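Local coordinates for protein lysin (Enterococcus phage IMEEF1, PDB 6IST) that binds a calcium ion and probably cleaves the peptidoglycan of enterococcal cell walls, as a phage lysin with a cysteine-peptidase CHAP domain, at residues S9-L14 with T91-E96; F41-Y46 with G134-P139; Q62-R65 with T70-K73. All coordinates share one frame; numbering follows the deposited sequence.

Contact 1 of 3, residues S9-L14 with T91-E96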
loop_
_atom_site.group_PDB
_atom_site.type_symbol
_atom_site.label_atom_id
_atom_site.label_comp_id
_atom_site.label_asym_id
_atom_site.label_seq_id
_atom_site.Cartn_x
_atom_site.Cartn_y
_atom_site.Cartn_z
ATOM N N SER C 9 20.996 8.872 13.887
ATOM C CA SER C 9 20.604 10.073 14.642
ATOM C C SER C 9 19.341 9.830 15.476
ATOM O O SER C 9 19.290 10.097 16.650
ATOM C CB SER C 9 20.416 11.226 13.694
ATOM O OG SER C 9 20.049 12.341 14.453
ATOM N N TYR C 10 18.335 9.268 14.847
ATOM C CA TYR C 10 17.076 8.990 15.513
ATOM C C TYR C 10 17.253 8.001 16.673
ATOM O O TYR C 10 16.828 8.262 17.809
ATOM C CB TYR C 10 16.043 8.460 14.499
ATOM C CG TYR C 10 14.741 8.130 15.156
ATOM C CD1 TYR C 10 13.858 9.118 15.545
ATOM C CD2 TYR C 10 14.422 6.829 15.424
ATOM C CE1 TYR C 10 12.655 8.809 16.202
ATOM C CE2 TYR C 10 13.225 6.493 16.060
ATOM C CZ TYR C 10 12.358 7.476 16.464
ATOM O OH TYR C 10 11.186 7.081 17.117
ATOM N N VAL C 11 17.911 6.888 16.395
ATOM C CA VAL C 11 18.177 5.870 17.433
ATOM C C VAL C 11 18.995 6.412 18.606
ATOM O O VAL C 11 18.577 6.270 19.759
ATOM C CB VAL C 11 18.803 4.618 16.832
ATOM C CG1 VAL C 11 19.163 3.614 17.899
ATOM C CG2 VAL C 11 17.761 3.989 15.921
ATOM N N ASN C 12 20.107 7.076 18.322
ATOM C CA ASN C 12 20.876 7.668 19.400
ATOM C C ASN C 12 20.067 8.722 20.221
ATOM O O ASN C 12 20.249 8.828 21.440
ATOM C CB ASN C 12 22.170 8.221 18.869
ATOM C CG ASN C 12 23.202 7.132 18.606
ATOM O OD1 ASN C 12 23.457 6.285 19.474
ATOM N ND2 ASN C 12 23.831 7.169 17.423
ATOM N N GLY C 13 19.189 9.457 19.545
ATOM C CA GLY C 13 18.225 10.397 20.144
ATOM C C GLY C 13 17.227 9.741 21.075
ATOM O O GLY C 13 16.692 10.367 21.951
ATOM N N LEU C 14 16.944 8.464 20.889
ATOM C CA LEU C 14 16.026 7.811 21.795
ATOM C C LEU C 14 16.635 7.406 23.097
ATOM O O LEU C 14 15.918 6.971 23.984
ATOM C CB LEU C 14 15.508 6.538 21.188
ATOM C CG LEU C 14 14.593 6.778 20.009
ATOM C CD1 LEU C 14 14.257 5.410 19.404
ATOM C CD2 LEU C 14 13.339 7.544 20.447
ATOM N N THR C 91 16.190 -7.904 20.726
ATOM C CA THR C 91 16.554 -7.154 19.542
ATOM C C THR C 91 16.944 -5.774 19.959
ATOM O O THR C 91 16.781 -5.412 21.084
ATOM C CB THR C 91 15.395 -7.139 18.534
ATOM O OG1 THR C 91 15.817 -6.527 17.314
ATOM C CG2 THR C 91 14.125 -6.396 19.089
ATOM N N GLY C 92 17.602 -5.087 19.034
ATOM C CA GLY C 92 17.960 -3.676 19.242
ATOM C C GLY C 92 18.689 -3.271 17.946
ATOM O O GLY C 92 18.731 -4.018 16.965
ATOM N N ILE C 93 19.199 -2.035 17.878
ATOM C CA ILE C 93 19.777 -1.557 16.649
ATOM C C ILE C 93 21.272 -1.309 16.834
ATOM O O ILE C 93 21.612 -0.473 17.696
ATOM C CB ILE C 93 19.149 -0.231 16.188
ATOM C CG1 ILE C 93 17.591 -0.314 16.037
ATOM C CG2 ILE C 93 19.761 0.222 14.857
ATOM C CD1 ILE C 93 17.079 -1.366 15.078
ATOM N N ALA C 94 22.079 -1.819 15.926
ATOM C CA ALA C 94 23.605 -1.663 15.981
ATOM C C ALA C 94 23.874 -0.217 15.588
ATOM O O ALA C 94 23.346 0.273 14.595
ATOM C CB ALA C 94 24.291 -2.588 15.041
ATOM N N THR C 95 24.646 0.480 16.402
ATOM C CA THR C 95 24.900 1.917 16.147
ATOM C C THR C 95 26.291 2.148 15.605
ATOM O O THR C 95 26.623 3.308 15.176
ATOM C CB THR C 95 24.708 2.745 17.398
ATOM O OG1 THR C 95 25.342 2.135 18.531
ATOM C CG2 THR C 95 23.213 2.844 17.660
ATOM N N GLU C 96 27.053 1.063 15.586
ATOM C CA GLU C 96 28.428 1.042 15.116
ATOM C C GLU C 96 28.721 -0.273 14.454
ATOM O O GLU C 96 28.049 -1.247 14.714
ATOM C CB GLU C 96 29.374 1.208 16.320
ATOM C CG GLU C 96 29.265 2.568 16.993
ATOM C CD GLU C 96 30.017 2.655 18.315
ATOM O OE1 GLU C 96 29.671 3.558 19.093
ATOM O OE2 GLU C 96 30.916 1.815 18.597
HETATM O O HOH W 1 26.082 5.915 16.080
HETATM O O HOH W 2 25.406 4.440 20.165
#
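Asn12 and Thr95 meet at the solvent-facing margin of this contact, where helix 4-13 lies over the end of strand 90-94. In Asn12, rotation about the CA-CB bond sets CG anti to the carbonyl carbon (chi1 -77°), which brings the amide round to Thr95. Beyond CG the two branches divide the work. OD1 rests against the methyl CG2 of Thr95 at 3.9 Å and accepts a hydrogen bond from a water 2.8 Å away, which is also hydrogen-bonded to Thr95 OG1. ND2 donates to a second water at 2.9 Å, and this water in turn donates to Thr95 O. An asparagine suits the place because it can donate and accept at once, so that two waters, one on each branch, span a gap too wide for direct bonding. Deeper in, Val11 supplies the apolar part. Its CG1 lies 4.1 Å from Thr95 CG2 and 4.2 Å from Ile93 CB, a short beta-branched side chain that bridges from helix to strand. Threonine serves both layers, its methyl turned to Val11 and its hydroxyl to water, with a weak hydrogen bond from OG1 to Val105 O. On the interior side, Val11 reaches Val36 of helix 29-41 and Val107 of strand 103-108, while Ile93 packs on Thr33 and Val77, so the N-terminal helix closes over the junction of the second helix and the sheet.

Contact 2 of 3, residues F41-Y46 with G134-P139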
loop_
_atom_site.group_PDB
_atom_site.type_symbol
_atom_site.label_atom_id
_atom_site.label_comp_id
_atom_site.label_asym_id
_atom_site.label_seq_id
_atom_site.Cartn_x
_atom_site.Cartn_y
_atom_site.Cartn_z
ATOM N N PHE C 41 11.419 2.596 7.063
ATOM C CA PHE C 41 11.240 1.690 5.931
ATOM C C PHE C 41 9.799 1.298 5.624
ATOM O O PHE C 41 9.575 0.570 4.694
ATOM C CB PHE C 41 12.042 0.442 6.192
ATOM C CG PHE C 41 13.497 0.691 6.168
ATOM C CD1 PHE C 41 14.127 0.824 4.973
ATOM C CD2 PHE C 41 14.223 0.830 7.345
ATOM C CE1 PHE C 41 15.492 1.030 4.943
ATOM C CE2 PHE C 41 15.563 1.105 7.313
ATOM C CZ PHE C 41 16.172 1.258 6.111
ATOM N N GLY C 42 8.863 1.740 6.427
ATOM C CA GLY C 42 7.442 1.418 6.208
ATOM C C GLY C 42 7.205 -0.079 6.427
ATOM O O GLY C 42 6.204 -0.615 5.936
ATOM N N TRP C 43 8.072 -0.731 7.184
ATOM C CA TRP C 43 7.966 -2.187 7.470
ATOM C C TRP C 43 7.562 -2.330 8.943
ATOM O O TRP C 43 8.279 -1.814 9.825
ATOM C CB TRP C 43 9.281 -2.863 7.244
ATOM C CG TRP C 43 9.299 -4.343 7.687
ATOM C CD1 TRP C 43 8.304 -5.250 7.514
ATOM C CD2 TRP C 43 10.362 -5.036 8.279
ATOM N NE1 TRP C 43 8.660 -6.446 8.003
ATOM C CE2 TRP C 43 9.964 -6.365 8.426
ATOM C CE3 TRP C 43 11.655 -4.694 8.649
ATOM C CZ2 TRP C 43 10.767 -7.299 9.005
ATOM C CZ3 TRP C 43 12.437 -5.629 9.234
ATOM C CH2 TRP C 43 12.010 -6.923 9.396
ATOM N N ARG C 44 6.465 -3.044 9.245
ATOM C CA ARG C 44 6.139 -3.431 10.648
ATOM C C ARG C 44 6.480 -4.929 10.855
ATOM O O ARG C 44 5.737 -5.817 10.432
ATOM C CB ARG C 44 4.656 -3.149 10.984
ATOM C CG ARG C 44 4.273 -3.541 12.381
ATOM C CD ARG C 44 2.821 -3.132 12.761
ATOM N NE ARG C 44 1.931 -4.250 12.353
ATOM C CZ ARG C 44 0.604 -4.363 12.568
ATOM N NH1 ARG C 44 -0.041 -5.464 12.159
ATOM N NH2 ARG C 44 -0.063 -3.427 13.244
ATOM N N PRO C 45 7.633 -5.226 11.479
ATOM C CA PRO C 45 7.953 -6.601 11.769
ATOM C C PRO C 45 6.885 -7.180 12.646
ATOM O O PRO C 45 6.330 -6.505 13.460
ATOM C CB PRO C 45 9.303 -6.512 12.551
ATOM C CG PRO C 45 9.861 -5.176 12.163
ATOM C CD PRO C 45 8.666 -4.284 11.985
ATOM N N TYR C 46 6.711 -8.467 12.510
ATOM C CA TYR C 46 5.662 -9.190 13.188
ATOM C C TYR C 46 6.213 -9.975 14.375
ATOM O O TYR C 46 7.348 -10.409 14.397
ATOM C CB TYR C 46 5.037 -10.121 12.158
ATOM C CG TYR C 46 4.032 -10.993 12.755
ATOM C CD1 TYR C 46 2.733 -10.513 12.997
ATOM C CD2 TYR C 46 4.348 -12.303 13.108
ATOM C CE1 TYR C 46 1.770 -11.341 13.566
ATOM C CE2 TYR C 46 3.390 -13.121 13.703
ATOM C CZ TYR C 46 2.115 -12.634 13.905
ATOM O OH TYR C 46 1.174 -13.447 14.466
ATOM N N GLY C 134 22.019 -13.381 14.811
ATOM C CA GLY C 134 22.391 -12.670 13.560
ATOM C C GLY C 134 21.790 -11.288 13.408
ATOM O O GLY C 134 21.411 -10.631 14.400
ATOM N N VAL C 135 21.659 -10.824 12.154
ATOM C CA VAL C 135 21.250 -9.525 11.849
ATOM C C VAL C 135 20.243 -9.497 10.735
ATOM O O VAL C 135 20.214 -10.456 9.944
ATOM C CB VAL C 135 22.405 -8.612 11.469
ATOM C CG1 VAL C 135 23.313 -8.433 12.670
ATOM C CG2 VAL C 135 23.126 -9.002 10.187
ATOM N N ILE C 136 19.386 -8.488 10.757
ATOM C CA ILE C 136 18.632 -8.057 9.536
ATOM C C ILE C 136 19.288 -6.796 9.115
ATOM O O ILE C 136 19.464 -5.878 9.928
ATOM C CB ILE C 136 17.139 -7.943 9.799
ATOM C CG1 ILE C 136 16.594 -9.328 9.933
ATOM C CG2 ILE C 136 16.431 -7.238 8.641
ATOM C CD1 ILE C 136 15.187 -9.465 10.498
ATOM N N ARG C 137 19.746 -6.786 7.871
ATOM C CA ARG C 137 20.400 -5.619 7.285
ATOM C C ARG C 137 19.422 -4.903 6.355
ATOM O O ARG C 137 19.066 -5.440 5.294
ATOM C CB ARG C 137 21.650 -6.076 6.568
ATOM C CG ARG C 137 22.365 -4.958 5.871
ATOM C CD ARG C 137 23.819 -5.342 5.710
ATOM N NE ARG C 137 24.387 -5.716 7.017
ATOM C CZ ARG C 137 25.465 -6.497 7.200
ATOM N NH1 ARG C 137 26.135 -6.973 6.150
ATOM N NH2 ARG C 137 25.890 -6.785 8.417
ATOM N N PRO C 138 18.918 -3.734 6.771
ATOM C CA PRO C 138 18.007 -2.936 5.898
ATOM C C PRO C 138 18.840 -2.388 4.733
ATOM O O PRO C 138 20.095 -2.278 4.844
ATOM C CB PRO C 138 17.557 -1.762 6.761
ATOM C CG PRO C 138 17.812 -2.202 8.150
ATOM C CD PRO C 138 19.047 -3.102 8.088
ATOM N N PRO C 139 18.174 -2.048 3.668
ATOM C CA PRO C 139 18.834 -1.456 2.482
ATOM C C PRO C 139 19.065 0.053 2.664
ATOM O O PRO C 139 18.163 0.846 2.539
ATOM C CB PRO C 139 17.848 -1.733 1.384
ATOM C CG PRO C 139 16.525 -1.776 2.019
ATOM C CD PRO C 139 16.722 -2.164 3.457
#
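The Trp43 ring meets strand 132-137, and the Phe41 ring the two prolines that follow it. At the edge of the Phe41 ring, near its plane, lies the carbonyl oxygen of Pro139, 3.6 Å from CE1, while Pro138 comes up to the CE2-CZ side of the ring, its CB 3.4 Å from Phe41 CZ. The Trp43 indole takes the ring of its near neighbour Pro45 on one face, and its benzo edge points at Ile136. This is the layered arrangement of a CHAP domain, of the papain-like peptidase clan, in which helix 29-41 packs beside an antiparallel sheet; here the end of that helix and the chain leaving it are joined to strand 132-137 and the prolines beyond it. Phe61 ties the two aromatic residues together from outside the segments, making edge-to-face stacks with both. Gly42 makes the exit from the helix possible: its phi of 67° is easily adopted without a side chain, and it lets the chain swing from Phe41 into the short, weakly bonded strand 43-44, where Gly42 and Arg44 bond to Val215 at the edge of a second, mixed sheet. The two prolines suit the end of strand 132-137, since they lack the N-H that a further sheet bond would need, and their rigid rings give Phe41 a firm apolar surface. Pro139 adds its CD, 3.7 Å from Phe41 CE1. Ile136 fits the interior because its long branch can reach inward to the indole: CG1 continues into an extended arm (chi2 167°), and CD1 stops 4.2 Å from Trp43 CH2, at the ring edge and near its plane.

Contact 3 of 3, residues Q62-R65 with T70-K73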
loop_
_atom_site.group_PDB
_atom_site.type_symbol
_atom_site.label_atom_id
_atom_site.label_comp_id
_atom_site.label_asym_id
_atom_site.label_seq_id
_atom_site.Cartn_x
_atom_site.Cartn_y
_atom_site.Cartn_z
ATOM N N GLN C 62 18.214 -8.024 3.833
ATOM C CA GLN C 62 19.003 -9.226 3.928
ATOM C C GLN C 62 19.034 -9.684 5.373
ATOM O O GLN C 62 18.969 -8.891 6.297
ATOM C CB GLN C 62 20.442 -8.986 3.529
ATOM C CG GLN C 62 20.684 -8.599 2.066
ATOM C CD GLN C 62 22.073 -8.034 1.892
ATOM O OE1 GLN C 62 23.006 -8.397 2.623
ATOM N NE2 GLN C 62 22.221 -7.122 0.945
ATOM N N ARG C 63 19.142 -10.962 5.538
ATOM C CA ARG C 63 19.286 -11.569 6.870
ATOM C C ARG C 63 20.473 -12.482 6.870
ATOM O O ARG C 63 20.657 -13.261 5.944
ATOM C CB ARG C 63 17.998 -12.322 7.167
ATOM C CG ARG C 63 17.987 -13.092 8.443
ATOM C CD ARG C 63 16.589 -13.308 8.960
ATOM N NE ARG C 63 15.800 -13.925 7.928
ATOM C CZ ARG C 63 14.472 -13.887 7.835
ATOM N NH1 ARG C 63 13.734 -13.200 8.662
ATOM N NH2 ARG C 63 13.911 -14.439 6.780
ATOM N N ILE C 64 21.316 -12.377 7.898
ATOM C CA ILE C 64 22.576 -13.068 7.974
ATOM C C ILE C 64 22.759 -13.654 9.366
ATOM O O ILE C 64 22.721 -12.927 10.365
ATOM C CB ILE C 64 23.780 -12.074 7.719
ATOM C CG1 ILE C 64 23.544 -11.248 6.465
ATOM C CG2 ILE C 64 25.099 -12.833 7.653
ATOM C CD1 ILE C 64 24.405 -9.999 6.290
ATOM N N ARG C 65 22.979 -14.953 9.435
ATOM C CA ARG C 65 23.424 -15.613 10.656
ATOM C C ARG C 65 24.846 -15.153 10.937
ATOM O O ARG C 65 25.675 -15.207 10.052
ATOM C CB ARG C 65 23.484 -17.112 10.457
ATOM C CG ARG C 65 22.282 -17.857 10.932
ATOM C CD ARG C 65 22.581 -18.690 12.165
ATOM N NE ARG C 65 23.307 -17.940 13.158
ATOM C CZ ARG C 65 23.708 -18.426 14.331
ATOM N NH1 ARG C 65 23.436 -19.693 14.666
ATOM N NH2 ARG C 65 24.372 -17.627 15.187
ATOM N N THR C 70 32.441 -9.074 13.910
ATOM C CA THR C 70 32.946 -8.302 12.803
ATOM C C THR C 70 32.031 -8.311 11.605
ATOM O O THR C 70 32.246 -7.536 10.732
ATOM C CB THR C 70 34.369 -8.718 12.364
ATOM O OG1 THR C 70 34.339 -10.056 11.846
ATOM C CG2 THR C 70 35.358 -8.672 13.553
ATOM N N GLN C 71 31.012 -9.168 11.553
ATOM C CA GLN C 71 30.044 -9.124 10.511
ATOM C C GLN C 71 28.942 -8.025 10.719
ATOM O O GLN C 71 28.126 -7.855 9.847
ATOM C CB GLN C 71 29.336 -10.501 10.390
ATOM C CG GLN C 71 30.253 -11.678 10.086
ATOM C CD GLN C 71 29.495 -13.002 10.130
ATOM O OE1 GLN C 71 29.445 -13.637 11.156
ATOM N NE2 GLN C 71 28.821 -13.356 9.040
ATOM N N ILE C 72 28.874 -7.393 11.899
ATOM C CA ILE C 72 27.808 -6.478 12.281
ATOM C C ILE C 72 28.206 -5.142 11.694
ATOM O O ILE C 72 29.390 -4.742 11.807
ATOM C CB ILE C 72 27.632 -6.335 13.800
ATOM C CG1 ILE C 72 27.097 -7.678 14.338
ATOM C CG2 ILE C 72 26.636 -5.249 14.173
ATOM C CD1 ILE C 72 27.291 -7.861 15.833
ATOM N N LYS C 73 27.252 -4.525 11.030
ATOM C CA LYS C 73 27.402 -3.177 10.485
ATOM C C LYS C 73 26.466 -2.231 11.175
ATOM O O LYS C 73 25.346 -2.588 11.600
ATOM C CB LYS C 73 27.095 -3.181 8.984
ATOM C CG LYS C 73 27.980 -4.046 8.145
ATOM C CD LYS C 73 29.341 -3.466 7.909
ATOM C CE LYS C 73 30.220 -4.460 7.119
ATOM N NZ LYS C 73 31.556 -3.897 6.740
HETATM O O HOH W 3 27.375 -15.784 8.382
#
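Ile64 and Arg65, at the end of strand 62-65, are the residues that Gln71 meets from the loop beyond. The strand begins with Gln62, whose backbone pairs with Arg137 of the neighbouring strand 132-137. Arg63 follows, its guanidinium NH1 bonded to the carbonyls of Leu52 and Gln55. Ile64 then points toward the loop. With CG2 anti to the backbone N and CG1 beside it, the methyl CG2 is the branch offered to Gln71, whose NE2 lies 4.0 Å away; this is a plain van der Waals touch, the two side chains passing at a slant. An isoleucine suits this half-covered site, as its CB and CG1-CD1 arm pack on Val135 and Arg137. The CB of Arg65 points away from the loop, its guanidinium makes a cation-pi contact with Trp133, and its backbone takes part here. Its carbonyl oxygen is 3.8 Å from Gln71 NE2, too far for a direct bond; a water between them accepts from NE2 at 2.9 Å, with an unusually short, doubtful leg of 2.5 Å to Arg65 O. The amide's other end is used as well: OE1 accepts from the backbone N of Thr67 and Ser68, which pins the turn. The chain extends beyond CG (chi2 174°), giving glutamine the length to span the turn. The arrangement belongs to a crossover connection at the edge of the antiparallel CHAP-domain sheet: strands 62-65 and 77-80 flank strand 132-137, and this loop joins them.

Overall arrangement
All three contacts lie within the peptidase C51 region and reach the same six-stranded antiparallel sheet. The centres of contacts 1 and 2 are 14 Å apart, and the contacts do not touch, their nearest atoms being about 6 Å apart; the centre of contact 3 lies 16 Å from that of contact 1 and 12 Å from that of contact 2, and it touches both, through Ala94 against Ile72 and through Arg137 against Gln62 and Gln71. Along the chain the segments of contacts 1 and 2 alternate, while both segments of contact 3 fall between 41-46 and 91-96. Early helices are thereby fastened to later strands, in the same framework that carries Cys29 and His90, probably the catalytic pair.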